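Local coordinates for surface glycan binding protein B (Bacteroides ovatus, PDB 6E57) that binds mixed-linkage beta-glucan, probably at the cell surface, where it would capture the polysaccharide for use by this gut bacterium, at residues S221-G226 against V291-D296; T280-T285 against T300-V305; T237-N242 against S264-L269; R143-G148 against V215-A220; E244-L249 against S257-Q262. One frame throughout, in Å; residues are numbered along the deposited sequence.

In the fold
Along the chain contact 4 comes first: 143-148 and 215-220 pair at one edge of a five-stranded sheet, and the chain then enters the next beta domain, which holds the other four. There contact 1 joins the beginning of the domain (221-226) to a strand near its end (291-296). Contacts 3 and 5 lie within the chain between those segments, their centres about 9 Å apart. Contact 2 interleaves with contact 1, its segments falling before and after 291-296 and the two centres about 9 Å apart. Contacts 1 and 4 have centres about 13 Å apart and touch through Ile144 and Leu294, so the two domains meet here. Strand 299-315 leads from contact 2 to the glycan-binding C-terminal region.

Contact 1 of 5, residues S221-G226 against V291-D296; sequences SLVISG and VQFLND
The carbonyl O of Val223 is gripped by two neighbouring groups of 291-296: the backbone N of Leu294 donates to it from 2.9 Å, nearly straight at the hydrogen (168°), and the CA of Phe293 brings a C-H to 3.4 Å from the same O. These belong to a parallel strand ladder, 222-225 beside 292-294, in a beta domain probably of the immunoglobulin-like kind. Two more backbone bonds complete it, Gln292 N to Ser221 O at 3.0 Å and Val223 N to Gln292 O at 2.9 Å, the latter donor tilted from the carbonyl plane.

On the face that carries Val223 and Phe293, the two side chains lie alongside each other and point the same way. CB of Val223 sits 3.5 Å from CD2 of the phenylalanine ring. With CG1 anti to the backbone N (chi1 171°), CG2 is left beside that N, where it meets CE2 of the ring and, at 4.0 Å, CG1 of Val291. Ile238 and Met281 pack on this same buried pair from neighbouring strands.

The other face belongs to Leu222, whose CD1 rests 3.7 Å from CB of Gln292 and also reaches CB of Leu294. Past Val223 comes a classic beta bulge, Ile224 and Ser225 both facing Ser239. At the opposite end, Ser221 OG is hydrogen-bonded to the carbonyl O of Asn242.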
# COMPACT_ATOMS: atom_id res chain seq x y z
N SER A 221 -1.76 -17.00 7.07
CA SER A 221 -0.43 -16.43 7.03
C SER A 221 -0.27 -15.70 5.70
O SER A 221 -0.02 -16.32 4.67
CB SER A 221 0.61 -17.50 7.22
OG SER A 221 0.32 -18.28 8.37
N LEU A 222 -0.46 -14.37 5.72
CA LEU A 222 -0.49 -13.55 4.52
C LEU A 222 0.74 -12.64 4.49
O LEU A 222 0.83 -11.70 5.27
CB LEU A 222 -1.79 -12.74 4.48
CG LEU A 222 -1.98 -11.84 3.27
CD1 LEU A 222 -2.16 -12.66 2.01
CD2 LEU A 222 -3.17 -10.91 3.47
N VAL A 223 1.66 -12.95 3.58
CA VAL A 223 2.82 -12.11 3.29
C VAL A 223 2.36 -10.91 2.45
O VAL A 223 1.73 -11.09 1.40
CB VAL A 223 3.91 -12.92 2.57
CG1 VAL A 223 5.04 -12.04 2.06
CG2 VAL A 223 4.45 -14.04 3.45
N ILE A 224 2.70 -9.70 2.90
CA ILE A 224 2.14 -8.46 2.37
C ILE A 224 3.22 -7.63 1.65
O ILE A 224 2.95 -7.08 0.58
CB ILE A 224 1.46 -7.65 3.49
CG1 ILE A 224 0.29 -8.41 4.11
CG2 ILE A 224 1.03 -6.28 2.98
CD1 ILE A 224 -0.13 -7.89 5.46
N SER A 225 4.41 -7.51 2.24
CA SER A 225 5.44 -6.63 1.68
C SER A 225 6.84 -7.16 1.99
O SER A 225 7.06 -7.85 2.99
CB SER A 225 5.27 -5.22 2.18
OG SER A 225 5.86 -5.06 3.46
N GLY A 226 7.79 -6.79 1.12
CA GLY A 226 9.20 -7.10 1.25
C GLY A 226 9.59 -8.36 0.51
O GLY A 226 10.75 -8.76 0.57
N VAL A 291 0.91 -20.86 2.42
CA VAL A 291 1.11 -19.46 2.75
C VAL A 291 0.60 -18.62 1.57
O VAL A 291 0.82 -18.97 0.41
CB VAL A 291 2.59 -19.16 3.06
CG1 VAL A 291 2.85 -17.66 3.19
CG2 VAL A 291 3.06 -19.89 4.30
N GLN A 292 -0.09 -17.52 1.90
CA GLN A 292 -0.71 -16.63 0.93
C GLN A 292 0.17 -15.39 0.76
O GLN A 292 0.90 -15.01 1.67
CB GLN A 292 -2.12 -16.26 1.39
CG GLN A 292 -3.09 -17.43 1.37
CD GLN A 292 -4.48 -17.06 1.83
OE1 GLN A 292 -4.88 -15.89 1.81
NE2 GLN A 292 -5.24 -18.05 2.25
N PHE A 293 0.09 -14.76 -0.42
CA PHE A 293 0.88 -13.59 -0.77
C PHE A 293 -0.02 -12.53 -1.42
O PHE A 293 -0.79 -12.84 -2.33
CB PHE A 293 2.02 -13.97 -1.72
CG PHE A 293 2.99 -14.97 -1.15
CD1 PHE A 293 2.76 -16.33 -1.25
CD2 PHE A 293 4.14 -14.55 -0.50
CE1 PHE A 293 3.65 -17.25 -0.72
CE2 PHE A 293 5.04 -15.47 0.03
CZ PHE A 293 4.79 -16.82 -0.08
N LEU A 294 0.10 -11.29 -0.93
CA LEU A 294 -0.65 -10.14 -1.42
C LEU A 294 0.29 -9.24 -2.21
O LEU A 294 1.41 -8.98 -1.77
CB LEU A 294 -1.23 -9.40 -0.21
CG LEU A 294 -2.23 -8.29 -0.54
CD1 LEU A 294 -3.57 -8.87 -0.94
CD2 LEU A 294 -2.38 -7.35 0.65
N ASN A 295 -0.16 -8.74 -3.37
CA ASN A 295 0.71 -7.98 -4.26
C ASN A 295 0.04 -6.66 -4.69
O ASN A 295 0.51 -5.58 -4.32
CB ASN A 295 1.22 -8.86 -5.41
CG ASN A 295 2.33 -9.78 -4.94
OD1 ASN A 295 3.48 -9.37 -4.85
ND2 ASN A 295 1.98 -11.01 -4.59
N ASP A 296 -1.05 -6.74 -5.47
CA ASP A 296 -1.82 -5.54 -5.83
C ASP A 296 -3.28 -5.76 -5.46
O ASP A 296 -4.18 -5.61 -6.29
CB ASP A 296 -1.63 -5.18 -7.31
CG ASP A 296 -0.23 -4.67 -7.65
OD1 ASP A 296 0.37 -3.99 -6.79
OD2 ASP A 296 0.24 -4.95 -8.77

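Contact 2 of 5, residues T280-T285 against T300-V305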
# COMPACT_ATOMS: atom_id res chain seq x y z
N THR A 280 9.96 -18.37 -8.23
CA THR A 280 8.71 -18.60 -7.54
C THR A 280 9.00 -18.88 -6.06
O THR A 280 9.88 -19.68 -5.75
CB THR A 280 7.95 -19.78 -8.17
OG1 THR A 280 7.70 -19.46 -9.54
CG2 THR A 280 6.65 -20.07 -7.46
N MET A 281 8.26 -18.22 -5.17
CA MET A 281 8.27 -18.50 -3.74
C MET A 281 6.89 -19.01 -3.32
O MET A 281 5.87 -18.44 -3.71
CB MET A 281 8.63 -17.26 -2.91
CG MET A 281 8.37 -17.42 -1.41
SD MET A 281 9.22 -16.18 -0.36
CE MET A 281 8.57 -14.66 -1.04
N THR A 282 6.88 -20.11 -2.55
CA THR A 282 5.70 -20.61 -1.86
C THR A 282 6.05 -20.79 -0.38
O THR A 282 7.19 -20.54 0.02
CB THR A 282 5.20 -21.93 -2.47
OG1 THR A 282 6.24 -22.89 -2.30
CG2 THR A 282 4.83 -21.80 -3.93
N GLY A 283 5.08 -21.21 0.43
CA GLY A 283 5.29 -21.49 1.84
C GLY A 283 4.24 -22.45 2.38
O GLY A 283 3.21 -22.65 1.75
N LYS A 284 4.52 -23.01 3.56
CA LYS A 284 3.63 -23.95 4.25
C LYS A 284 3.51 -23.54 5.72
O LYS A 284 4.50 -23.19 6.36
CB LYS A 284 4.17 -25.38 4.14
CG LYS A 284 4.06 -26.02 2.76
CD LYS A 284 2.67 -26.50 2.41
CE LYS A 284 2.50 -26.87 0.95
NZ LYS A 284 2.52 -25.68 0.07
N THR A 285 2.28 -23.58 6.25
CA THR A 285 2.00 -23.34 7.67
C THR A 285 2.29 -24.63 8.46
O THR A 285 2.67 -25.65 7.87
CB THR A 285 0.57 -22.84 7.88
OG1 THR A 285 -0.34 -23.90 7.58
CG2 THR A 285 0.24 -21.64 7.03
N THR A 300 -2.40 -14.76 -3.92
CA THR A 300 -1.94 -15.96 -4.60
C THR A 300 -1.23 -16.86 -3.58
O THR A 300 -0.99 -16.43 -2.45
CB THR A 300 -1.03 -15.60 -5.78
OG1 THR A 300 0.09 -14.89 -5.25
CG2 THR A 300 -1.71 -14.76 -6.84
N THR A 301 -0.92 -18.10 -3.99
CA THR A 301 -0.09 -19.00 -3.18
C THR A 301 1.34 -19.05 -3.74
O THR A 301 2.18 -19.76 -3.21
CB THR A 301 -0.71 -20.41 -3.11
OG1 THR A 301 -0.95 -20.87 -4.43
CG2 THR A 301 -2.00 -20.43 -2.31
N GLU A 302 1.59 -18.26 -4.80
CA GLU A 302 2.88 -18.16 -5.47
C GLU A 302 3.28 -16.68 -5.56
O GLU A 302 2.48 -15.85 -5.95
CB GLU A 302 2.81 -18.77 -6.87
CG GLU A 302 2.60 -20.28 -6.86
CD GLU A 302 2.58 -20.95 -8.23
OE1 GLU A 302 2.95 -20.29 -9.22
OE2 GLU A 302 2.20 -22.14 -8.29
N GLN A 303 4.54 -16.40 -5.19
CA GLN A 303 5.12 -15.05 -5.20
C GLN A 303 6.32 -15.04 -6.16
O GLN A 303 7.17 -15.94 -6.12
CB GLN A 303 5.56 -14.68 -3.78
CG GLN A 303 6.36 -13.39 -3.68
CD GLN A 303 5.49 -12.16 -3.79
OE1 GLN A 303 4.34 -12.15 -3.34
NE2 GLN A 303 6.03 -11.12 -4.39
N THR A 304 6.40 -14.00 -7.00
CA THR A 304 7.54 -13.80 -7.89
C THR A 304 8.58 -12.96 -7.14
O THR A 304 8.29 -11.85 -6.69
CB THR A 304 7.10 -13.17 -9.22
OG1 THR A 304 6.26 -14.12 -9.88
CG2 THR A 304 8.25 -12.81 -10.12
N VAL A 305 9.79 -13.53 -7.01
CA VAL A 305 10.91 -12.92 -6.30
C VAL A 305 12.03 -12.67 -7.32
O VAL A 305 12.46 -13.60 -8.00
CB VAL A 305 11.42 -13.82 -5.16
CG1 VAL A 305 12.53 -13.14 -4.36
CG2 VAL A 305 10.30 -14.26 -4.25
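Met281 and Gln303 form the close part of this antiparallel pairing, a hydrogen-bonded pair in which each backbone N donates to the other's O: Met281 N to Gln303 O at 2.7 Å and Gln303 N to Met281 O at 2.8 Å. Both donors lie in the carbonyl plane. Their side chains run alongside each other into the protein. The bend of Met281 at chi3 (58°) carries its CE methyl to CG of Gln303 and to CG2 of Val305, each 3.7 Å away, and CG2 of Val305 touches CB of Met281 as well. Gln303 turns at chi2, and its OE1 accepts from Asn295 ND2.

The other face is looser and largely open to solvent. There CG2 of Thr280 and CG2 of Thr282 touch the aliphatic part of Glu302, at 4.1 Å and 4.0 Å from its CG. Thr282 CG2 also lies against the carbonyl O of Thr301.

After Thr282 the two chains part. Strand 277-285 bonds through Lys284 to the bulged strand 246-251 and through Gly283 to Val291, while Trp236 packs on both Met281 and Val305. Strand 299-315 continues beyond Val305 to pair with 412-419 in the C-terminal region.

Contact 3 of 5, residues T237-N242 against S264-L269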
# COMPACT_ATOMS: atom_id res chain seq x y z
N THR A 237 13.94 -9.74 5.15
CA THR A 237 12.85 -9.50 6.09
C THR A 237 11.54 -9.30 5.31
O THR A 237 11.45 -8.45 4.42
CB THR A 237 13.17 -8.32 7.02
OG1 THR A 237 14.31 -8.69 7.79
CG2 THR A 237 12.02 -7.96 7.94
N ILE A 238 10.53 -10.09 5.70
CA ILE A 238 9.22 -10.16 5.06
C ILE A 238 8.16 -9.79 6.10
O ILE A 238 8.24 -10.23 7.25
CB ILE A 238 9.02 -11.57 4.46
CG1 ILE A 238 9.85 -11.75 3.20
CG2 ILE A 238 7.55 -11.86 4.22
CD1 ILE A 238 9.92 -13.19 2.71
N SER A 239 7.16 -9.00 5.68
CA SER A 239 6.12 -8.45 6.56
C SER A 239 4.74 -8.98 6.16
O SER A 239 4.40 -8.97 4.99
CB SER A 239 6.15 -6.95 6.55
OG SER A 239 7.36 -6.47 7.12
N GLY A 240 3.95 -9.39 7.16
CA GLY A 240 2.65 -10.03 6.97
C GLY A 240 1.77 -9.91 8.20
O GLY A 240 1.92 -8.98 8.98
N ILE A 241 0.86 -10.87 8.38
CA ILE A 241 -0.18 -10.79 9.41
C ILE A 241 -0.11 -12.00 10.35
O ILE A 241 -0.17 -11.81 11.57
CB ILE A 241 -1.58 -10.58 8.81
CG1 ILE A 241 -2.68 -10.53 9.88
CG2 ILE A 241 -1.89 -11.63 7.76
CD1 ILE A 241 -2.60 -9.34 10.79
N ASN A 242 -0.02 -13.23 9.83
CA ASN A 242 -0.01 -14.41 10.70
C ASN A 242 1.23 -15.26 10.41
O ASN A 242 1.13 -16.46 10.13
CB ASN A 242 -1.31 -15.22 10.58
CG ASN A 242 -2.51 -14.49 11.13
OD1 ASN A 242 -2.48 -13.99 12.26
ND2 ASN A 242 -3.58 -14.43 10.36
N SER A 264 4.10 -12.45 14.50
CA SER A 264 2.88 -12.25 13.72
C SER A 264 3.17 -11.39 12.48
O SER A 264 2.77 -11.75 11.37
CB SER A 264 1.79 -11.63 14.57
OG SER A 264 0.54 -11.63 13.90
N THR A 265 3.88 -10.28 12.69
CA THR A 265 3.96 -9.20 11.71
C THR A 265 5.20 -9.32 10.82
O THR A 265 5.25 -8.70 9.75
CB THR A 265 3.94 -7.84 12.41
OG1 THR A 265 5.19 -7.66 13.07
CG2 THR A 265 2.81 -7.71 13.40
N GLU A 266 6.21 -10.11 11.24
CA GLU A 266 7.51 -10.12 10.57
C GLU A 266 8.16 -11.51 10.65
O GLU A 266 7.98 -12.24 11.62
CB GLU A 266 8.45 -9.10 11.20
CG GLU A 266 8.30 -7.70 10.63
CD GLU A 266 9.50 -6.80 10.89
OE1 GLU A 266 10.19 -7.01 11.92
OE2 GLU A 266 9.75 -5.90 10.06
N ILE A 267 8.94 -11.82 9.61
CA ILE A 267 9.82 -12.99 9.57
C ILE A 267 11.08 -12.62 8.77
O ILE A 267 10.99 -11.95 7.74
CB ILE A 267 9.08 -14.21 8.98
CG1 ILE A 267 9.84 -15.51 9.23
CG2 ILE A 267 8.78 -14.02 7.50
CD1 ILE A 267 9.01 -16.75 8.97
N THR A 268 12.25 -13.04 9.28
CA THR A 268 13.55 -12.80 8.63
C THR A 268 14.25 -14.15 8.42
O THR A 268 14.35 -14.95 9.34
CB THR A 268 14.42 -11.85 9.46
OG1 THR A 268 13.67 -10.66 9.70
CG2 THR A 268 15.73 -11.50 8.79
N LEU A 269 14.76 -14.36 7.20
CA LEU A 269 15.45 -15.60 6.81
C LEU A 269 16.71 -15.24 6.01
O LEU A 269 16.93 -14.07 5.70
CB LEU A 269 14.50 -16.48 6.00
CG LEU A 269 14.12 -16.00 4.60
CD1 LEU A 269 13.85 -17.17 3.67
CD2 LEU A 269 12.91 -15.08 4.64
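An antiparallel beta ladder joins strand 235-240 to strand 266-270 in what is probably an immunoglobulin-like sandwich domain, with Ile238 and Ile267 as its hydrogen-bonded pair. Ile238 N donates to Ile267 O at 2.8 Å, almost straight (173°), and Ile267 N returns a bond to Ile238 O at 2.9 Å. A third bond, Gly240 N to Thr265 O at 3.0 Å, is made differently: the donor sits well above the carbonyl plane, 50° out of it, where the ladder is about to end.

The two faces differ sharply. On the buried one the isoleucines lie side by side and point the same way, CB of Ile238 3.9 Å from CG2 of Ile267. CD1 of Ile238 reaches further, to CD2 of Leu269 at 4.0 Å.

The polar face carries Thr237, Ser239, Glu266 and Thr268. OG1 of Thr237 and OG1 of Thr268 share a hydrogen bond of 2.8 Å. In Thr237 the hydroxyl lies beside the backbone N (chi1 -63°), leaving CG2 anti to that N, and the methyl meets OE2 of Glu266 at 3.7 Å. The same OE2 also comes near OG of Ser239, at 3.8 Å, too far for a bond.

Past the ladder, Ser264 OG bonds to Lys149 NZ. The amide of Asn242 ties this end to the preceding domain: OD1 accepts from Ser146 OG, and ND2 donates to the carbonyl O of both Thr218 and Ala220.

Contact 4 of 5, residues R143-G148 against V215-A220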
# COMPACT_ATOMS: atom_id res chain seq x y z
N ARG A 143 -5.08 -2.25 7.99
CA ARG A 143 -6.50 -2.63 7.90
C ARG A 143 -6.66 -4.15 7.69
O ARG A 143 -7.77 -4.65 7.70
CB ARG A 143 -7.19 -1.84 6.78
CG ARG A 143 -8.08 -0.71 7.29
CD ARG A 143 -7.33 0.47 7.86
NE ARG A 143 -8.11 1.35 8.73
CZ ARG A 143 -9.31 1.86 8.45
NH1 ARG A 143 -10.19 1.17 7.75
NH2 ARG A 143 -9.63 3.06 8.90
N ILE A 144 -5.55 -4.87 7.48
CA ILE A 144 -5.56 -6.33 7.47
C ILE A 144 -5.25 -6.81 8.89
O ILE A 144 -4.16 -6.57 9.40
CB ILE A 144 -4.58 -6.88 6.41
CG1 ILE A 144 -4.97 -6.45 5.00
CG2 ILE A 144 -4.45 -8.40 6.52
CD1 ILE A 144 -3.85 -6.51 4.00
N VAL A 145 -6.24 -7.47 9.52
CA VAL A 145 -6.22 -7.77 10.94
C VAL A 145 -6.52 -9.26 11.14
O VAL A 145 -6.99 -9.93 10.23
CB VAL A 145 -7.22 -6.90 11.71
CG1 VAL A 145 -6.95 -5.42 11.50
CG2 VAL A 145 -8.66 -7.23 11.36
N SER A 146 -6.25 -9.75 12.36
CA SER A 146 -6.36 -11.16 12.71
C SER A 146 -7.19 -11.30 13.99
O SER A 146 -6.99 -10.54 14.93
CB SER A 146 -4.99 -11.76 12.86
OG SER A 146 -5.06 -13.10 13.33
N PRO A 147 -8.13 -12.27 14.06
CA PRO A 147 -9.01 -12.40 15.22
C PRO A 147 -8.24 -12.84 16.47
O PRO A 147 -7.46 -13.80 16.41
CB PRO A 147 -10.04 -13.45 14.78
CG PRO A 147 -9.31 -14.27 13.74
CD PRO A 147 -8.38 -13.30 13.04
N GLY A 148 -8.48 -12.13 17.58
CA GLY A 148 -7.81 -12.37 18.86
C GLY A 148 -6.66 -11.41 19.11
O GLY A 148 -6.25 -11.22 20.26
N VAL A 215 -12.14 -3.05 6.97
CA VAL A 215 -11.14 -3.89 7.61
C VAL A 215 -11.27 -5.30 7.04
O VAL A 215 -12.38 -5.72 6.71
CB VAL A 215 -11.31 -3.87 9.15
CG1 VAL A 215 -10.77 -5.13 9.81
CG2 VAL A 215 -10.68 -2.63 9.77
N LYS A 216 -10.15 -6.01 6.90
CA LYS A 216 -10.12 -7.37 6.39
C LYS A 216 -9.59 -8.32 7.47
O LYS A 216 -8.45 -8.19 7.92
CB LYS A 216 -9.27 -7.45 5.12
CG LYS A 216 -8.84 -8.85 4.71
CD LYS A 216 -8.41 -8.98 3.27
CE LYS A 216 -7.74 -10.31 2.99
NZ LYS A 216 -7.99 -10.75 1.60
N VAL A 217 -10.44 -9.27 7.88
CA VAL A 217 -10.14 -10.25 8.91
C VAL A 217 -9.71 -11.56 8.24
O VAL A 217 -10.47 -12.11 7.44
CB VAL A 217 -11.36 -10.48 9.83
CG1 VAL A 217 -11.05 -11.44 10.96
CG2 VAL A 217 -11.89 -9.16 10.37
N THR A 218 -8.51 -12.05 8.58
CA THR A 218 -7.98 -13.30 8.03
C THR A 218 -7.21 -14.06 9.12
O THR A 218 -6.56 -13.46 9.98
CB THR A 218 -7.07 -13.04 6.82
OG1 THR A 218 -6.59 -14.30 6.35
CG2 THR A 218 -5.90 -12.13 7.12
N ASN A 219 -7.30 -15.40 9.05
CA ASN A 219 -6.51 -16.32 9.86
C ASN A 219 -5.27 -16.78 9.09
O ASN A 219 -4.37 -17.40 9.67
CB ASN A 219 -7.32 -17.56 10.26
CG ASN A 219 -8.52 -17.21 11.12
OD1 ASN A 219 -8.36 -16.69 12.22
ND2 ASN A 219 -9.71 -17.51 10.63
N ALA A 220 -5.22 -16.48 7.78
CA ALA A 220 -4.17 -16.97 6.90
C ALA A 220 -2.86 -16.26 7.22
O ALA A 220 -2.85 -15.08 7.59
CB ALA A 220 -4.56 -16.76 5.46
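Arg143 crosses Val215 at about a right angle at the start of a short parallel strand ladder, 144-145 beside 209-217, on the edge of a five-stranded sheet in a domain probably of immunoglobulin-like type. From CB the arginine chain turns at CG, which touches CG2 of Val215 at 4.1 Å. The bend at chi2 (71°) lifts CD and NE clear of the valine and folds the guanidinium back, so that NH1 returns over Val215 CG2, neither flat on it nor edge-on; Leu153 also packs on the arginine side chain. At the tip, NH1 donates to the carbonyl O of Ala212 and of Met214, and NH2 is hydrogen-bonded to Ser136 OG. The buried guanidinium is therefore held through both terminal nitrogens, which should restrain its rotation.

The backbone beside it is regular. Val145 N donates to Lys216 O at 2.8 Å, almost straight at the hydrogen (175°), flanked by bonds from Lys216 N to Arg143 O and from Thr218 N to Val145 O.

Val145 carries the buried face. Its chi1 of -57° puts CG1 beside the backbone N and leaves CG2 between that N and the carbonyl carbon, where it lies against CG1 of Val215 and 3.9 Å from CG2 of Val217. Further along, CD of Pro147 meets CG1 of Val217, also at 3.9 Å, while its ring runs across the side chain of Asn219. On the other face CG2 of Ile144 touches CG2 of Thr218 at 4.0 Å, and Ile144 also packs on Leu294 of the following domain. Strand 209-217 leaves the sheet through an ST turn, in which Thr218 OG1 accepts the backbone N of Ala220 at 2.9 Å.

Contact 5 of 5, residues E244-L249 against S257-Q262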
# COMPACT_ATOMS: atom_id res chain seq x y z
N GLU A 244 3.79 -16.19 12.23
CA GLU A 244 4.32 -17.10 13.26
C GLU A 244 3.91 -18.54 12.94
O GLU A 244 4.58 -19.49 13.38
CB GLU A 244 3.90 -16.66 14.67
CG GLU A 244 2.52 -17.13 15.10
CD GLU A 244 1.36 -16.29 14.59
OE1 GLU A 244 1.57 -15.47 13.67
OE2 GLU A 244 0.24 -16.46 15.13
N ASN A 245 2.83 -18.70 12.17
CA ASN A 245 2.30 -20.01 11.76
C ASN A 245 3.12 -20.63 10.62
O ASN A 245 2.92 -21.79 10.29
CB ASN A 245 0.83 -19.92 11.33
CG ASN A 245 -0.12 -19.59 12.47
OD1 ASN A 245 0.00 -20.12 13.57
ND2 ASN A 245 -1.08 -18.72 12.21
N ILE A 246 4.02 -19.84 10.00
CA ILE A 246 4.82 -20.32 8.87
C ILE A 246 5.86 -21.34 9.38
O ILE A 246 6.58 -21.07 10.34
CB ILE A 246 5.49 -19.15 8.12
CG1 ILE A 246 4.43 -18.27 7.44
CG2 ILE A 246 6.53 -19.66 7.13
CD1 ILE A 246 4.99 -17.15 6.59
N ALA A 247 5.90 -22.49 8.71
CA ALA A 247 6.83 -23.58 9.01
C ALA A 247 8.02 -23.55 8.05
O ALA A 247 9.14 -23.88 8.45
CB ALA A 247 6.10 -24.91 8.93
N SER A 248 7.78 -23.17 6.79
CA SER A 248 8.82 -23.14 5.77
C SER A 248 8.42 -22.22 4.60
O SER A 248 7.24 -22.02 4.34
CB SER A 248 9.12 -24.53 5.28
OG SER A 248 7.96 -25.14 4.74
N LEU A 249 9.45 -21.68 3.93
CA LEU A 249 9.33 -20.97 2.65
C LEU A 249 10.25 -21.66 1.63
O LEU A 249 11.37 -22.05 1.97
CB LEU A 249 9.74 -19.51 2.85
CG LEU A 249 8.86 -18.68 3.78
CD1 LEU A 249 9.54 -17.38 4.16
CD2 LEU A 249 7.50 -18.41 3.16
N SER A 257 13.56 -23.48 6.60
CA SER A 257 12.71 -23.72 7.77
C SER A 257 13.30 -23.08 9.05
O SER A 257 12.67 -23.14 10.11
CB SER A 257 12.46 -25.20 7.95
OG SER A 257 13.67 -25.93 7.88
N GLN A 258 14.48 -22.46 8.95
CA GLN A 258 15.13 -21.79 10.08
C GLN A 258 15.16 -20.28 9.83
O GLN A 258 15.61 -19.83 8.78
CB GLN A 258 16.54 -22.35 10.30
CG GLN A 258 17.13 -21.98 11.65
CD GLN A 258 18.49 -22.59 11.90
OE1 GLN A 258 18.96 -23.45 11.15
NE2 GLN A 258 19.13 -22.15 12.97
N PHE A 259 14.68 -19.51 10.82
CA PHE A 259 14.48 -18.06 10.70
C PHE A 259 15.15 -17.34 11.87
O PHE A 259 15.25 -17.87 12.97
CB PHE A 259 12.98 -17.72 10.68
CG PHE A 259 12.16 -18.54 9.73
CD1 PHE A 259 12.26 -18.34 8.36
CD2 PHE A 259 11.27 -19.50 10.19
CE1 PHE A 259 11.49 -19.09 7.48
CE2 PHE A 259 10.50 -20.24 9.31
CZ PHE A 259 10.61 -20.04 7.95
N SER A 260 15.59 -16.10 11.62
CA SER A 260 16.27 -15.25 12.60
C SER A 260 15.24 -14.67 13.58
O SER A 260 15.36 -14.87 14.79
CB SER A 260 17.07 -14.17 11.92
OG SER A 260 17.80 -14.69 10.82
N ASN A 261 14.25 -13.95 13.05
CA ASN A 261 13.07 -13.51 13.80
C ASN A 261 11.84 -14.24 13.25
O ASN A 261 11.83 -14.64 12.08
CB ASN A 261 12.81 -12.01 13.69
CG ASN A 261 13.89 -11.15 14.30
OD1 ASN A 261 14.56 -11.57 15.25
ND2 ASN A 261 14.06 -9.94 13.78
N GLN A 262 10.82 -14.40 14.10
CA GLN A 262 9.52 -14.89 13.66
C GLN A 262 8.45 -14.41 14.65
O GLN A 262 8.44 -14.83 15.80
CB GLN A 262 9.51 -16.41 13.53
CG GLN A 262 8.17 -16.96 13.05
CD GLN A 262 8.28 -18.35 12.45
OE1 GLN A 262 9.18 -19.12 12.76
NE2 GLN A 262 7.34 -18.67 11.57
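Gln262 reaches across to the opposite segment with its amide: NE2 donates to the carbonyl O of Ile246 at 2.8 Å, in the carbonyl plane and on a lone pair, with the O almost in the glutamine's own amide plane. NE2 also bonds to the carbonyl O of Leu243, so two backbone oxygens hold the amide. An extended chain, CG anti to the backbone N (chi1 -179°), carries the amide that far. Next to it the side chains of Phe259 and Ile246 cross at about a right angle, CZ of the ring 4.2 Å from Ile246 CG2. CE1 of the ring meets CD1 of Leu249 at 4.2 Å, and CA of Ser248 comes to its edge. CB of Ser257 lies 3.6 Å from the carbonyl O of Ala247.

A second shell sets these groups in place. Ser260 and Asn261 bond through their backbones to Thr268, while Ile267 and Leu269 pack on Phe259. Glu244 OE2 makes a salt bridge with Lys149 NZ.

Strand 246-251 carries a classic beta bulge, Ala247 and Ser248 both facing Lys284, and pairs with 254-256 in a beta hairpin, from which 257-262 crosses to the strand 266-270.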